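Local structure of dimethyladenosine transferase, putative (Plasmodium falciparum, 2H1R) at residues A[206-215]-A[285-296]. The protein probably dimethylates adenines of ribosomal RNA at N6, using S-adenosyl-L-methionine as methyl donor. Sequence-based numbering, arbitrary orientation.
Sequences DEWDNLLRIC and LLLEFNKKGIHF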
ATOM      1  N   ASP A 206      -4.692   5.275  10.866  1.00 23.81           N
ATOM      2  CA  ASP A 206      -6.123   5.185  11.180  1.00 25.76           C
ATOM      3  C   ASP A 206      -6.880   6.469  10.821  1.00 23.85           C
ATOM      4  O   ASP A 206      -7.936   6.417  10.180  1.00 22.62           O
ATOM      5  CB  ASP A 206      -6.375   4.816  12.657  1.00 25.93           C
ATOM      6  CG  ASP A 206      -5.823   3.422  13.016  1.00 32.31           C
ATOM      7  OD1 ASP A 206      -5.691   2.592  12.085  1.00 34.33           O
ATOM      8  OD2 ASP A 206      -5.528   3.149  14.217  1.00 36.17           O
ATOM      9  N   GLU A 207      -6.329   7.616  11.197  1.00 22.54           N
ATOM     10  CA  GLU A 207      -7.010   8.881  10.925  1.00 21.51           C
ATOM     11  C   GLU A 207      -6.885   9.291   9.448  1.00 21.22           C
ATOM     12  O   GLU A 207      -7.824   9.854   8.892  1.00 21.83           O
ATOM     13  CB  GLU A 207      -6.421  10.006  11.788  1.00 20.49           C
ATOM     14  CG  GLU A 207      -6.815   9.975  13.234  1.00 25.67           C
ATOM     15  CD  GLU A 207      -6.829  11.370  13.849  1.00 31.56           C
ATOM     16  OE1 GLU A 207      -6.270  11.522  14.974  1.00 34.38           O
ATOM     17  OE2 GLU A 207      -7.385  12.301  13.210  1.00 28.66           O
ATOM     18  N   TRP A 208      -5.710   9.086   8.861  1.00 20.23           N
ATOM     19  CA  TRP A 208      -5.470   9.351   7.427  1.00 20.50           C
ATOM     20  C   TRP A 208      -6.450   8.579   6.569  1.00 19.29           C
ATOM     21  O   TRP A 208      -7.123   9.143   5.728  1.00 17.96           O
ATOM     22  CB  TRP A 208      -4.053   8.905   7.054  1.00 21.01           C
ATOM     23  CG  TRP A 208      -3.708   8.907   5.578  1.00 20.71           C
ATOM     24  CD1 TRP A 208      -3.703   7.833   4.735  1.00 22.25           C
ATOM     25  CD2 TRP A 208      -3.274  10.026   4.804  1.00 21.06           C
ATOM     26  NE1 TRP A 208      -3.279   8.215   3.483  1.00 21.08           N
ATOM     27  CE2 TRP A 208      -3.019   9.559   3.494  1.00 22.76           C
ATOM     28  CE3 TRP A 208      -3.068  11.380   5.086  1.00 19.99           C
ATOM     29  CZ2 TRP A 208      -2.569  10.409   2.471  1.00 18.95           C
ATOM     30  CZ3 TRP A 208      -2.624  12.216   4.055  1.00 20.34           C
ATOM     31  CH2 TRP A 208      -2.373  11.723   2.785  1.00 19.65           C
ATOM     32  N   ASP A 209      -6.545   7.277   6.801  1.00 19.77           N
ATOM     33  CA  ASP A 209      -7.413   6.440   5.996  1.00 20.26           C
ATOM     34  C   ASP A 209      -8.895   6.813   6.197  1.00 19.46           C
ATOM     35  O   ASP A 209      -9.696   6.730   5.255  1.00 19.22           O
ATOM     36  CB  ASP A 209      -7.166   4.945   6.252  1.00 20.38           C
ATOM     37  CG  ASP A 209      -7.863   4.061   5.232  1.00 23.12           C
ATOM     38  OD1 ASP A 209      -7.578   4.160   4.000  1.00 25.43           O
ATOM     39  OD2 ASP A 209      -8.722   3.297   5.679  1.00 25.49           O
ATOM     40  N   ASN A 210      -9.273   7.224   7.403  0.50 18.68           N
ATOM     41  CA  ASN A 210     -10.677   7.590   7.618  0.50 18.54           C
ATOM     42  C   ASN A 210     -11.042   8.910   6.961  0.50 18.43           C
ATOM     43  O   ASN A 210     -12.157   9.057   6.426  0.50 18.16           O
ATOM     44  CB  ASN A 210     -11.039   7.631   9.103  0.50 18.85           C
ATOM     45  CG  ASN A 210     -11.176   6.259   9.706  0.50 19.08           C
ATOM     46  OD1 ASN A 210     -11.273   5.250   9.004  0.50 24.66           O
ATOM     47  ND2 ASN A 210     -11.197   6.208  11.022  0.50 19.97           N
ATOM     48  N   LEU A 211     -10.113   9.854   7.000  1.00 17.65           N
ATOM     49  CA  LEU A 211     -10.274  11.141   6.285  1.00 17.97           C
ATOM     50  C   LEU A 211     -10.423  10.875   4.781  1.00 18.29           C
ATOM     51  O   LEU A 211     -11.311  11.437   4.118  1.00 17.82           O
ATOM     52  CB  LEU A 211      -9.077  12.067   6.536  1.00 16.79           C
ATOM     53  CG  LEU A 211      -8.979  13.338   5.668  1.00 14.70           C
ATOM     54  CD1 LEU A 211     -10.148  14.316   5.903  1.00 17.26           C
ATOM     55  CD2 LEU A 211      -7.650  14.073   5.856  1.00 19.77           C
ATOM     56  N   LEU A 212      -9.567  10.017   4.247  1.00 17.53           N
ATOM     57  CA  LEU A 212      -9.692   9.643   2.824  1.00 18.66           C
ATOM     58  C   LEU A 212     -10.995   8.962   2.482  1.00 18.74           C
ATOM     59  O   LEU A 212     -11.529   9.205   1.408  1.00 20.20           O
ATOM     60  CB  LEU A 212      -8.505   8.807   2.326  1.00 17.32           C
ATOM     61  CG  LEU A 212      -7.156   9.554   2.260  1.00 20.05           C
ATOM     62  CD1 LEU A 212      -6.087   8.546   1.872  1.00 22.96           C
ATOM     63  CD2 LEU A 212      -7.123  10.665   1.247  1.00 23.56           C
ATOM     64  N   ARG A 213     -11.503   8.100   3.355  1.00 19.44           N
ATOM     65  CA  ARG A 213     -12.811   7.458   3.122  1.00 21.13           C
ATOM     66  C   ARG A 213     -13.966   8.478   3.070  1.00 21.34           C
ATOM     67  O   ARG A 213     -14.868   8.371   2.215  1.00 20.78           O
ATOM     68  CB  ARG A 213     -13.087   6.368   4.166  1.00 21.42           C
ATOM     69  CG  ARG A 213     -12.244   5.107   3.920  1.00 24.30           C
ATOM     70  CD  ARG A 213     -12.442   4.126   5.085  1.00 28.27           C
ATOM     71  NE  ARG A 213     -11.670   2.907   4.940  1.00 31.24           N
ATOM     72  CZ  ARG A 213     -12.118   1.817   4.318  1.00 34.57           C
ATOM     73  NH1 ARG A 213     -13.317   1.823   3.765  1.00 33.12           N
ATOM     74  NH2 ARG A 213     -11.357   0.727   4.229  1.00 36.58           N
ATOM     75  N   ILE A 214     -13.916   9.488   3.929  1.00 20.42           N
ATOM     76  CA  ILE A 214     -14.907  10.550   3.872  1.00 22.21           C
ATOM     77  C   ILE A 214     -14.858  11.275   2.531  1.00 21.78           C
ATOM     78  O   ILE A 214     -15.896  11.447   1.867  1.00 23.05           O
ATOM     79  CB  ILE A 214     -14.730  11.587   5.029  1.00 21.83           C
ATOM     80  CG1 ILE A 214     -14.950  10.919   6.377  1.00 24.23           C
ATOM     81  CG2 ILE A 214     -15.732  12.725   4.885  1.00 25.67           C
ATOM     82  CD1 ILE A 214     -14.599  11.826   7.559  1.00 24.03           C
ATOM     83  N   CYS A 215     -13.667  11.699   2.152  1.00 20.18           N
ATOM     84  CA  CYS A 215     -13.450  12.490   0.950  1.00 21.65           C
ATOM     85  C   CYS A 215     -13.685  11.697  -0.337  1.00 21.29           C
ATOM     86  O   CYS A 215     -14.268  12.235  -1.283  1.00 21.23           O
ATOM     87  CB  CYS A 215     -12.032  13.072   0.949  1.00 21.42           C
ATOM     88  SG  CYS A 215     -11.807  14.280   2.322  1.00 26.57           S
ATOM     89  N   LEU A 285      -4.624  19.003   5.062  1.00 19.99           N
ATOM     90  CA  LEU A 285      -5.977  18.916   5.598  1.00 20.30           C
ATOM     91  C   LEU A 285      -6.022  18.180   6.949  1.00 19.50           C
ATOM     92  O   LEU A 285      -6.683  18.628   7.915  1.00 17.66           O
ATOM     93  CB  LEU A 285      -6.853  18.175   4.584  1.00 21.50           C
ATOM     94  CG  LEU A 285      -8.361  18.318   4.595  1.00 26.22           C
ATOM     95  CD1 LEU A 285      -8.738  19.800   4.504  1.00 25.61           C
ATOM     96  CD2 LEU A 285      -8.961  17.503   3.383  1.00 24.10           C
ATOM     97  N   LEU A 286      -5.331  17.041   7.023  1.00 18.18           N
ATOM     98  CA  LEU A 286      -5.335  16.259   8.277  1.00 18.86           C
ATOM     99  C   LEU A 286      -4.701  17.119   9.396  1.00 19.00           C
ATOM    100  O   LEU A 286      -5.231  17.201  10.534  1.00 17.90           O
ATOM    101  CB  LEU A 286      -4.542  14.956   8.065  1.00 18.33           C
ATOM    102  CG  LEU A 286      -4.490  13.991   9.265  1.00 18.96           C
ATOM    103  CD1 LEU A 286      -5.910  13.630   9.790  1.00 18.98           C
ATOM    104  CD2 LEU A 286      -3.717  12.736   8.899  1.00 20.08           C
ATOM    105  N   LEU A 287      -3.583  17.750   9.070  1.00 19.34           N
ATOM    106  CA  LEU A 287      -2.820  18.579  10.041  1.00 21.06           C
ATOM    107  C   LEU A 287      -3.670  19.733  10.586  1.00 20.93           C
ATOM    108  O   LEU A 287      -3.729  19.946  11.801  1.00 18.15           O
ATOM    109  CB  LEU A 287      -1.514  19.099   9.414  1.00 20.69           C
ATOM    110  CG  LEU A 287      -0.582  19.952  10.295  1.00 22.66           C
ATOM    111  CD1 LEU A 287       0.279  19.036  11.132  1.00 28.40           C
ATOM    112  CD2 LEU A 287       0.361  20.821   9.438  1.00 24.68           C
ATOM    113  N   GLU A 288      -4.345  20.456   9.688  1.00 20.19           N
ATOM    114  CA  GLU A 288      -5.263  21.546  10.107  1.00 21.64           C
ATOM    115  C   GLU A 288      -6.531  21.131  10.862  1.00 20.62           C
ATOM    116  O   GLU A 288      -6.892  21.789  11.858  1.00 21.57           O
ATOM    117  CB  GLU A 288      -5.564  22.488   8.929  1.00 22.00           C
ATOM    118  CG  GLU A 288      -4.289  23.050   8.329  1.00 28.26           C
ATOM    119  CD  GLU A 288      -3.589  24.112   9.190  1.00 35.94           C
ATOM    120  OE1 GLU A 288      -4.171  24.574  10.201  1.00 38.83           O
ATOM    121  OE2 GLU A 288      -2.454  24.495   8.822  1.00 38.11           O
ATOM    122  N   PHE A 289      -7.203  20.050  10.440  1.00 20.00           N
ATOM    123  CA  PHE A 289      -8.262  19.466  11.278  1.00 19.02           C
ATOM    124  C   PHE A 289      -7.726  19.096  12.662  1.00 20.04           C
ATOM    125  O   PHE A 289      -8.288  19.529  13.674  1.00 18.22           O
ATOM    126  CB  PHE A 289      -8.943  18.248  10.651  1.00 19.68           C
ATOM    127  CG  PHE A 289      -9.927  18.599   9.549  1.00 18.90           C
ATOM    128  CD1 PHE A 289      -9.757  18.103   8.253  1.00 22.37           C
ATOM    129  CD2 PHE A 289     -11.036  19.387   9.826  1.00 21.09           C
ATOM    130  CE1 PHE A 289     -10.684  18.420   7.240  1.00 19.64           C
ATOM    131  CE2 PHE A 289     -11.957  19.697   8.826  1.00 23.38           C
ATOM    132  CZ  PHE A 289     -11.757  19.231   7.518  1.00 19.33           C
ATOM    133  N   ASN A 290      -6.622  18.343  12.711  1.00 18.59           N
ATOM    134  CA  ASN A 290      -6.128  17.881  14.038  1.00 20.45           C
ATOM    135  C   ASN A 290      -5.736  19.057  14.958  1.00 20.29           C
ATOM    136  O   ASN A 290      -5.951  18.982  16.178  1.00 20.32           O
ATOM    137  CB  ASN A 290      -4.952  16.928  13.889  1.00 19.72           C
ATOM    138  CG  ASN A 290      -5.347  15.544  13.402  1.00 23.09           C
ATOM    139  OD1 ASN A 290      -4.464  14.750  13.110  1.00 24.34           O
ATOM    140  ND2 ASN A 290      -6.654  15.214  13.395  1.00 21.71           N
ATOM    141  N   LYS A 291      -5.159  20.112  14.378  1.00 20.44           N
ATOM    142  CA  LYS A 291      -4.785  21.341  15.112  1.00 23.54           C
ATOM    143  C   LYS A 291      -5.995  21.955  15.825  1.00 23.96           C
ATOM    144  O   LYS A 291      -5.881  22.511  16.948  1.00 23.69           O
ATOM    145  CB  LYS A 291      -4.114  22.333  14.152  1.00 24.38           C
ATOM    146  CG  LYS A 291      -3.279  23.404  14.734  1.00 26.02           C
ATOM    147  CD  LYS A 291      -2.285  23.978  13.678  1.00 26.43           C
ATOM    148  N   LYS A 292      -7.172  21.779  15.232  1.00 23.56           N
ATOM    149  CA  LYS A 292      -8.437  22.235  15.852  1.00 23.46           C
ATOM    150  C   LYS A 292      -9.065  21.259  16.798  1.00 22.76           C
ATOM    151  O   LYS A 292     -10.156  21.511  17.316  1.00 23.95           O
ATOM    152  CB  LYS A 292      -9.448  22.583  14.757  1.00 23.00           C
ATOM    153  CG  LYS A 292      -9.167  23.929  14.152  1.00 23.91           C
ATOM    154  CD  LYS A 292     -10.196  24.321  13.089  1.00 28.54           C
ATOM    155  CE  LYS A 292     -10.329  25.862  13.031  1.00 31.53           C
ATOM    156  NZ  LYS A 292     -11.424  26.335  12.139  1.00 31.46           N
ATOM    157  N   GLY A 293      -8.411  20.115  17.013  1.00 21.09           N
ATOM    158  CA  GLY A 293      -9.002  19.047  17.829  1.00 20.38           C
ATOM    159  C   GLY A 293     -10.030  18.184  17.124  1.00 20.33           C
ATOM    160  O   GLY A 293     -10.800  17.484  17.772  1.00 22.80           O
ATOM    161  N   ILE A 294     -10.077  18.264  15.796  1.00 20.91           N
ATOM    162  CA  ILE A 294     -10.990  17.423  15.009  1.00 20.85           C
ATOM    163  C   ILE A 294     -10.192  16.211  14.501  1.00 20.60           C
ATOM    164  O   ILE A 294      -9.270  16.352  13.706  1.00 20.11           O
ATOM    165  CB  ILE A 294     -11.625  18.218  13.816  1.00 20.72           C
ATOM    166  CG1 ILE A 294     -12.459  19.405  14.344  1.00 19.64           C
ATOM    167  CG2 ILE A 294     -12.517  17.289  12.924  1.00 18.69           C
ATOM    168  CD1 ILE A 294     -12.783  20.491  13.300  1.00 20.28           C
ATOM    169  N   HIS A 295     -10.583  15.041  15.003  1.00 21.81           N
ATOM    170  CA  HIS A 295      -9.965  13.770  14.726  1.00 22.18           C
ATOM    171  C   HIS A 295     -10.924  12.836  13.983  1.00 23.48           C
ATOM    172  O   HIS A 295     -12.154  12.904  14.163  1.00 24.07           O
ATOM    173  CB  HIS A 295      -9.459  13.132  16.046  1.00 22.83           C
ATOM    174  CG  HIS A 295      -8.319  13.897  16.645  1.00 22.33           C
ATOM    175  ND1 HIS A 295      -7.004  13.564  16.406  1.00 23.84           N
ATOM    176  CD2 HIS A 295      -8.292  15.046  17.370  1.00 25.12           C
ATOM    177  CE1 HIS A 295      -6.214  14.440  17.006  1.00 25.85           C
ATOM    178  NE2 HIS A 295      -6.971  15.355  17.591  1.00 23.43           N
ATOM    179  N   PHE A 296     -10.344  11.960  13.159  1.00 24.63           N
ATOM    180  CA  PHE A 296     -11.092  11.007  12.321  1.00 25.75           C
ATOM    181  C   PHE A 296     -11.096   9.567  12.897  1.00 27.83           C
ATOM    182  O   PHE A 296     -10.096   8.871  12.847  1.00 28.66           O
ATOM    183  CB  PHE A 296     -10.553  11.110  10.872  1.00 25.87           C
ATOM    184  CG  PHE A 296     -10.684  12.525  10.300  1.00 22.83           C
ATOM    185  CD1 PHE A 296     -11.857  12.918   9.662  1.00 24.11           C
ATOM    186  CD2 PHE A 296      -9.665  13.453  10.445  1.00 24.21           C
ATOM    187  CE1 PHE A 296     -12.006  14.222   9.148  1.00 22.56           C
ATOM    188  CE2 PHE A 296      -9.804  14.759   9.961  1.00 23.64           C
ATOM    189  CZ  PHE A 296     -10.997  15.142   9.311  1.00 23.16           C
TER
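The carboxylate oxygen OE2 of E207 accepts two hydrogen bonds from segment 285-296, one from the backbone N of F296 and one from ND2 of N290, both 3.0 Å long. The contact lies in the helical domain that follows the Rossmann-like, seven-stranded methyltransferase domain, where helix 205-216 meets the end of helix 279-291 and the tail beyond it. The two donors reach OE2 from opposite faces of the carboxylate: N290 on the syn side, F296 N from well above the plane. The other oxygen, OE1, takes a nearly straight bond from ND1 of H295 at 2.6 Å, in the plane of the imidazole, which also stacks on W243. This short His-carboxylate bond and the two shared by OE2 fix the rotation of the buried E207 carboxylate, and the histidine, if protonated, could partly offset its charge. E207 reaches the tail because its chain runs extended beyond CG (chi2 -151°). N290 ND2 also donates to I294 O at 2.9 Å, tying the last helical turn to the tail just after the Schellman motif at G293, where the chain turns back.

The rest of the contact is largely apolar. CB of L211 sits over the centre of one face of the F296 ring, and a chi1 of 170°, which swings CG away from the backbone N, brings CD1 over the ring as well, a CH-pi contact with CD1 4.0 Å from the centroid, while CD2 rests on CB of L286. F227, from helix 223-227, touches L211 and F289 and so borders this leucine-phenylalanine cluster. L286 spreads its two methyls: CD1 lies against the E207 carboxylate, 4.0 Å from OE2, and CD2 meets the edge of the W208 indole. At the rim of the F296 ring, I214 CD1 approaches CD1 of the phenylalanine at 3.6 Å, near the ring plane.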